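Local coordinates for GTPase subunit of restriction endonuclease (Thermococcus gammatolerans, PDB 6P0F), which probably recognises modified DNA through its YTH-like N-terminal domain, as the DNA-binding GTPase subunit of a McrBC-type restriction endonuclease, at residues L134-I138 against N139-S143; I10-T14 against D15-N19. All coordinates share one frame; numbering follows the deposited sequence.

Contact 1 of 2, residues L134-I138 against N139-S143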
ATOM      1  N   LEU A 134      -9.930  -7.698   1.244  1.00 21.38           N
ATOM      2  CA  LEU A 134     -10.086  -9.005   1.847  1.00 22.29           C
ATOM      3  C   LEU A 134     -11.386  -9.089   2.649  1.00 24.73           C
ATOM      4  O   LEU A 134     -11.956  -8.099   3.120  1.00 23.28           O
ATOM      5  CB  LEU A 134      -8.904  -9.339   2.765  1.00 21.83           C
ATOM      6  CG  LEU A 134      -7.513  -9.253   2.161  1.00 23.32           C
ATOM      7  CD1 LEU A 134      -6.439  -9.682   3.110  1.00 23.28           C
ATOM      8  CD2 LEU A 134      -7.496 -10.095   0.878  1.00 25.35           C
ATOM      9  N   HIS A 135     -11.833 -10.321   2.813  1.00 26.45           N
ATOM     10  CA  HIS A 135     -13.005 -10.638   3.590  1.00 26.71           C
ATOM     11  C   HIS A 135     -12.811 -10.382   5.077  1.00 32.33           C
ATOM     12  O   HIS A 135     -13.790 -10.142   5.782  1.00 34.01           O
ATOM     13  CB  HIS A 135     -13.317 -12.102   3.317  1.00 38.63           C
ATOM     14  CG  HIS A 135     -14.520 -12.583   4.009  1.00 45.21           C
ATOM     15  ND1 HIS A 135     -14.467 -13.173   5.257  1.00 59.41           N
ATOM     16  CD2 HIS A 135     -15.811 -12.592   3.625  1.00 50.16           C
ATOM     17  CE1 HIS A 135     -15.686 -13.522   5.597  1.00 52.70           C
ATOM     18  NE2 HIS A 135     -16.528 -13.172   4.640  1.00 52.57           N
ATOM     19  N   HIS A 136     -11.577 -10.344   5.544  1.00 33.03           N
ATOM     20  CA  HIS A 136     -11.285 -10.362   6.965  1.00 30.94           C
ATOM     21  C   HIS A 136     -10.995  -8.987   7.536  1.00 35.23           C
ATOM     22  O   HIS A 136     -10.529  -8.087   6.834  1.00 36.38           O
ATOM     23  CB  HIS A 136     -10.079 -11.248   7.200  1.00 33.96           C
ATOM     24  CG  HIS A 136     -10.196 -12.593   6.577  1.00 41.94           C
ATOM     25  ND1 HIS A 136     -10.855 -13.630   7.195  1.00 47.30           N
ATOM     26  CD2 HIS A 136      -9.762 -13.071   5.385  1.00 43.39           C
ATOM     27  CE1 HIS A 136     -10.810 -14.697   6.418  1.00 44.04           C
ATOM     28  NE2 HIS A 136     -10.141 -14.390   5.323  1.00 47.49           N
ATOM     29  N   SER A 137     -11.259  -8.861   8.843  1.00 30.96           N
ATOM     30  CA  SER A 137     -10.915  -7.702   9.648  1.00 31.62           C
ATOM     31  C   SER A 137      -9.406  -7.582   9.846  1.00 25.48           C
ATOM     32  O   SER A 137      -8.646  -8.544   9.669  1.00 25.59           O
ATOM     33  CB  SER A 137     -11.539  -7.851  11.036  1.00 34.72           C
ATOM     34  OG  SER A 137     -11.108  -9.108  11.584  1.00 32.01           O
ATOM     35  N   ILE A 138      -8.987  -6.409  10.324  1.00 25.94           N
ATOM     36  CA  ILE A 138      -7.611  -6.273  10.785  1.00 22.74           C
ATOM     37  C   ILE A 138      -7.332  -7.308  11.871  1.00 21.42           C
ATOM     38  O   ILE A 138      -6.257  -7.915  11.915  1.00 21.46           O
ATOM     39  CB  ILE A 138      -7.343  -4.836  11.276  1.00 22.35           C
ATOM     40  CG1 ILE A 138      -7.238  -3.867  10.100  1.00 22.94           C
ATOM     41  CG2 ILE A 138      -6.043  -4.772  12.099  1.00 22.93           C
ATOM     42  CD1 ILE A 138      -7.095  -2.404  10.477  1.00 23.37           C
ATOM     43  N   ASN A 139      -8.277  -7.507  12.785  1.00 24.75           N
ATOM     44  CA  ASN A 139      -7.955  -8.381  13.910  1.00 25.08           C
ATOM     45  C   ASN A 139      -7.851  -9.838  13.476  1.00 23.53           C
ATOM     46  O   ASN A 139      -6.989 -10.566  13.986  1.00 24.00           O
ATOM     47  CB  ASN A 139      -8.950  -8.199  15.052  1.00 29.17           C
ATOM     48  CG  ASN A 139     -10.354  -8.074  14.592  1.00 32.44           C
ATOM     49  OD1 ASN A 139     -10.729  -7.082  13.952  1.00 37.40           O
ATOM     50  ND2 ASN A 139     -11.159  -9.081  14.906  1.00 44.20           N
ATOM     51  N   GLU A 140      -8.649 -10.269  12.481  1.00 24.41           N
ATOM     52  CA  GLU A 140      -8.522 -11.641  11.994  1.00 24.19           C
ATOM     53  C   GLU A 140      -7.207 -11.839  11.240  1.00 25.37           C
ATOM     54  O   GLU A 140      -6.545 -12.872  11.384  1.00 22.79           O
ATOM     55  CB  GLU A 140      -9.701 -12.006  11.082  1.00 32.53           C
ATOM     56  CG  GLU A 140     -11.085 -12.076  11.723  1.00 40.20           C
ATOM     57  CD  GLU A 140     -12.232 -12.139  10.673  1.00 50.61           C
ATOM     58  OE1 GLU A 140     -12.395 -11.176   9.877  1.00 46.24           O
ATOM     59  OE2 GLU A 140     -12.972 -13.153  10.632  1.00 57.60           O
ATOM     60  N   ILE A 141      -6.823 -10.874  10.397  1.00 23.10           N
ATOM     61  CA  ILE A 141      -5.547 -10.988   9.692  1.00 20.52           C
ATOM     62  C   ILE A 141      -4.385 -10.948  10.687  1.00 20.76           C
ATOM     63  O   ILE A 141      -3.426 -11.723  10.581  1.00 20.16           O
ATOM     64  CB  ILE A 141      -5.410  -9.882   8.628  1.00 21.32           C
ATOM     65  CG1 ILE A 141      -6.491 -10.061   7.563  1.00 27.65           C
ATOM     66  CG2 ILE A 141      -4.022  -9.905   8.025  1.00 22.47           C
ATOM     67  CD1 ILE A 141      -6.449 -11.414   6.848  1.00 30.17           C
ATOM     68  N   ASN A 142      -4.422 -10.018  11.644  1.00 19.22           N
ATOM     69  CA  ASN A 142      -3.362  -9.985  12.651  1.00 17.72           C
ATOM     70  C   ASN A 142      -3.264 -11.314  13.385  1.00 20.75           C
ATOM     71  O   ASN A 142      -2.165 -11.829  13.618  1.00 20.23           O
ATOM     72  CB  ASN A 142      -3.598  -8.855  13.658  1.00 19.82           C
ATOM     73  CG  ASN A 142      -3.044  -7.520  13.169  1.00 17.35           C
ATOM     74  OD1 ASN A 142      -2.042  -7.461  12.454  1.00 20.51           O
ATOM     75  ND2 ASN A 142      -3.655  -6.432  13.633  1.00 20.39           N
ATOM     76  N   SER A 143      -4.409 -11.877  13.758  1.00 20.45           N
ATOM     77  CA  SER A 143      -4.425 -13.155  14.467  1.00 22.24           C
ATOM     78  C   SER A 143      -3.740 -14.237  13.652  1.00 23.58           C
ATOM     79  O   SER A 143      -2.885 -14.972  14.168  1.00 24.88           O
ATOM     80  CB  SER A 143      -5.866 -13.525  14.793  1.00 25.09           C
ATOM     81  OG  SER A 143      -6.358 -12.609  15.770  1.00 31.71           O
TER
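A capping box formed by Ser137 and Glu140 closes the amino-terminal end of helix 138-145, where the chain turns in from the loop that follows strand 132-133. Ser137 is the N-cap, and its OG accepts from Glu140 N at 2.9 Å. Glu140 returns the favour from the first turn: its OE1 takes Ser137 N at 2.8 Å in a nearly straight bond (169°), through the anti lone pair, the one turned away from OE2. The serine hydroxyl also donates to this carboxylate oxygen, Ser137 OG to Glu140 OE1 3.0 Å, meeting it on the anti side and somewhat out of the carboxylate plane. One oxygen is thus gripped by two donors of the same residue, which should limit rotation of the carboxylate. Serine suits the cap because its short arm, with OG between the backbone N and carbonyl carbon (chi1 55°), places the hydroxyl against Glu140 N; glutamate, extended beyond CG, is long enough to reach the N-cap amide, and its negative charge is likely to be favoured by the helix dipole.

Beside the box, the His136 ring has OE1 of Glu140 at its edge, with ring and carboxylate planes 68° apart. Ile141 crosses His136 at about a right angle, its CD1 3.7 Å from His136 CB and oblique to the ring. Leu134 and Ile141 also cross at about a right angle, CD1 to CD1 4.1 Å. Leu134, Ile138 and Ile141 all reach Val92 of strand 91-102, so the branched residues face the sheet. Regular helical bonding then takes over, with Ile141 N on Ser137 O at 3.0 Å and Asn142 N on Ile138 O at 2.8 Å. Reciprocal serine and glutamate bonds three residues apart are the signature of the capping box at a helix N-terminus.

Contact 2 of 2, residues I10-T14 against D15-N19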
ATOM      1  N   ILE A  10      -3.431   2.725   7.118  1.00 19.39           N
ATOM      2  CA  ILE A  10      -4.094   3.916   6.574  1.00 20.33           C
ATOM      3  C   ILE A  10      -5.119   4.366   7.600  1.00 20.56           C
ATOM      4  O   ILE A  10      -6.121   3.680   7.821  1.00 19.97           O
ATOM      5  CB  ILE A  10      -4.778   3.613   5.229  1.00 20.26           C
ATOM      6  CG1 ILE A  10      -3.807   3.013   4.205  1.00 23.42           C
ATOM      7  CG2 ILE A  10      -5.507   4.889   4.693  1.00 24.03           C
ATOM      8  CD1 ILE A  10      -2.694   3.928   3.808  1.00 24.34           C
ATOM      9  N   GLY A  11      -4.898   5.524   8.232  1.00 24.49           N
ATOM     10  CA  GLY A  11      -5.826   5.960   9.266  1.00 22.06           C
ATOM     11  C   GLY A  11      -7.055   6.646   8.701  1.00 19.58           C
ATOM     12  O   GLY A  11      -6.943   7.607   7.931  1.00 22.02           O
ATOM     13  N   THR A  12      -8.237   6.157   9.059  1.00 21.61           N
ATOM     14  CA  THR A  12      -9.451   6.785   8.568  1.00 23.02           C
ATOM     15  C   THR A  12      -9.659   8.151   9.218  1.00 24.63           C
ATOM     16  O   THR A  12      -9.158   8.443  10.301  1.00 25.08           O
ATOM     17  CB  THR A  12     -10.668   5.905   8.825  1.00 26.73           C
ATOM     18  OG1 THR A  12     -10.724   5.548  10.213  1.00 28.01           O
ATOM     19  CG2 THR A  12     -10.570   4.625   7.981  1.00 29.25           C
ATOM     20  N   GLY A  13     -10.411   8.996   8.517  1.00 25.56           N
ATOM     21  CA  GLY A  13     -10.632  10.344   8.993  1.00 28.30           C
ATOM     22  C   GLY A  13      -9.447  11.270   8.878  1.00 32.65           C
ATOM     23  O   GLY A  13      -9.450  12.340   9.500  1.00 33.37           O
ATOM     24  N   THR A  14      -8.428  10.889   8.123  1.00 25.94           N
ATOM     25  CA  THR A  14      -7.243  11.692   7.923  1.00 27.91           C
ATOM     26  C   THR A  14      -7.028  11.934   6.435  1.00 27.80           C
ATOM     27  O   THR A  14      -7.632  11.279   5.567  1.00 25.77           O
ATOM     28  CB  THR A  14      -5.983  11.046   8.521  1.00 28.03           C
ATOM     29  OG1 THR A  14      -5.562   9.932   7.725  1.00 25.92           O
ATOM     30  CG2 THR A  14      -6.217  10.572   9.949  1.00 28.30           C
ATOM     31  N   ASP A  15      -6.127  12.873   6.147  1.00 30.57           N
ATOM     32  CA  ASP A  15      -5.758  13.131   4.760  1.00 28.75           C
ATOM     33  C   ASP A  15      -5.173  11.877   4.110  1.00 25.43           C
ATOM     34  O   ASP A  15      -5.294  11.695   2.887  1.00 24.00           O
ATOM     35  CB  ASP A  15      -4.757  14.280   4.690  1.00 32.02           C
ATOM     36  CG  ASP A  15      -5.388  15.637   5.006  1.00 38.23           C
ATOM     37  OD1 ASP A  15      -6.634  15.744   5.084  1.00 39.35           O
ATOM     38  OD2 ASP A  15      -4.622  16.605   5.145  1.00 46.51           O
ATOM     39  N   GLU A  16      -4.511  11.036   4.901  1.00 26.12           N
ATOM     40  CA  GLU A  16      -3.965   9.776   4.395  1.00 27.90           C
ATOM     41  C   GLU A  16      -5.051   8.913   3.766  1.00 24.97           C
ATOM     42  O   GLU A  16      -4.848   8.324   2.681  1.00 22.39           O
ATOM     43  CB  GLU A  16      -3.277   9.030   5.537  1.00 29.38           C
ATOM     44  CG  GLU A  16      -2.550   7.807   5.126  1.00 35.14           C
ATOM     45  CD  GLU A  16      -1.673   7.272   6.259  1.00 42.34           C
ATOM     46  OE1 GLU A  16      -2.196   7.037   7.391  1.00 37.36           O
ATOM     47  OE2 GLU A  16      -0.457   7.092   6.002  1.00 50.91           O
ATOM     48  N   TYR A  17      -6.208   8.806   4.427  1.00 22.69           N
ATOM     49  CA  TYR A  17      -7.277   8.016   3.843  1.00 21.64           C
ATOM     50  C   TYR A  17      -7.790   8.677   2.574  1.00 18.80           C
ATOM     51  O   TYR A  17      -8.086   7.997   1.601  1.00 20.35           O
ATOM     52  CB  TYR A  17      -8.454   7.798   4.794  1.00 23.06           C
ATOM     53  CG  TYR A  17      -9.495   6.899   4.172  1.00 25.14           C
ATOM     54  CD1 TYR A  17      -9.338   5.513   4.175  1.00 24.32           C
ATOM     55  CD2 TYR A  17     -10.610   7.414   3.511  1.00 29.70           C
ATOM     56  CE1 TYR A  17     -10.265   4.672   3.591  1.00 29.19           C
ATOM     57  CE2 TYR A  17     -11.540   6.568   2.909  1.00 28.88           C
ATOM     58  CZ  TYR A  17     -11.359   5.202   2.948  1.00 32.49           C
ATOM     59  OH  TYR A  17     -12.253   4.331   2.366  1.00 39.38           O
ATOM     60  N   GLU A  18      -7.940  10.003   2.582  1.00 20.96           N
ATOM     61  CA  GLU A  18      -8.366  10.693   1.365  1.00 22.22           C
ATOM     62  C   GLU A  18      -7.425  10.379   0.204  1.00 18.95           C
ATOM     63  O   GLU A  18      -7.869  10.096  -0.917  1.00 19.50           O
ATOM     64  CB  GLU A  18      -8.430  12.204   1.610  1.00 26.40           C
ATOM     65  CG  GLU A  18      -9.405  12.569   2.724  1.00 34.11           C
ATOM     66  CD  GLU A  18     -10.836  12.201   2.366  1.00 40.54           C
ATOM     67  OE1 GLU A  18     -11.369  11.233   2.934  1.00 43.97           O
ATOM     68  OE2 GLU A  18     -11.431  12.861   1.493  1.00 48.08           O
ATOM     69  N   ASN A  19      -6.114  10.410   0.460  1.00 19.02           N
ATOM     70  CA  ASN A  19      -5.148  10.117  -0.597  1.00 20.56           C
ATOM     71  C   ASN A  19      -5.259   8.664  -1.056  1.00 17.49           C
ATOM     72  O   ASN A  19      -5.176   8.373  -2.254  1.00 17.26           O
ATOM     73  CB  ASN A  19      -3.737  10.399  -0.084  1.00 19.63           C
ATOM     74  CG  ASN A  19      -3.468  11.894   0.110  1.00 23.90           C
ATOM     75  OD1 ASN A  19      -4.288  12.718  -0.249  1.00 24.66           O
ATOM     76  ND2 ASN A  19      -2.328  12.220   0.673  1.00 25.49           N
TER
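Tyr17, in the first turn of helix 15-26, sets its side chain across that of Ile10 at about a right angle: Tyr17 CD1 lies 3.9 Å from Ile10 CG2 and 4.1 Å from Thr12 CG2, both methyls approaching the ring obliquely. With CG anti to the backbone N (chi1 -176°), CD1 is brought to these methyls, while the side chain also touches Val75 of strand 70-76, an apolar setting suited to a broad aromatic.

Glu16 takes a different course from the same turn. It crosses Ile10 obliquely, its CG 4.1 Å from Ile10 CD1, and ends at the backbone. Glu16 OE1 accepts from Gly11 N at 3.2 Å along a straight path (171°), although the donor meets it on the anti side and 32° out of the carboxylate plane. An alanine here would remove that carboxylate, and Gly11 N would probably lose this acceptor and Ile10 CD1 its contact with CG.

Between strand 5-11 and the helix, residues 11 to 14 make a type II beta turn, and Gly13 fits its third position because the positive phi there favours glycine. Thr14 follows as N-cap, lying side by side with Glu16 and pointing the same way. Its OG1 donates to Gly11 O at 2.7 Å and receives a weak bond from Glu16 N at 3.2 Å, tying the turn to the helix start; threonine supplies a hydroxyl close enough to the main chain for both. Glu18 N then bonds to Thr14 O at 3.3 Å.

Both contacts begin a helix, yet they use different chemistry. In contact 1 the cap is reciprocal, serine and glutamate bonding to each other's backbone amide, whereas in contact 2 the threonine cap is weak and the glutamate reaches back instead to an amide at the end of a strand. Each is partly buried: polar caps lie nearer the surface, while Ile138 is buried against the sheet, and Ile10, itself on strand 5-11, is buried beside Trp53 and Phe20. The two share strand 70-76 as a neighbour, where Tyr74 meets the side chains of Ile138, Ile141 and Asn142 and bonds through its backbone to Ile10. The centres of contacts 1 and 2 are about 19 Å apart.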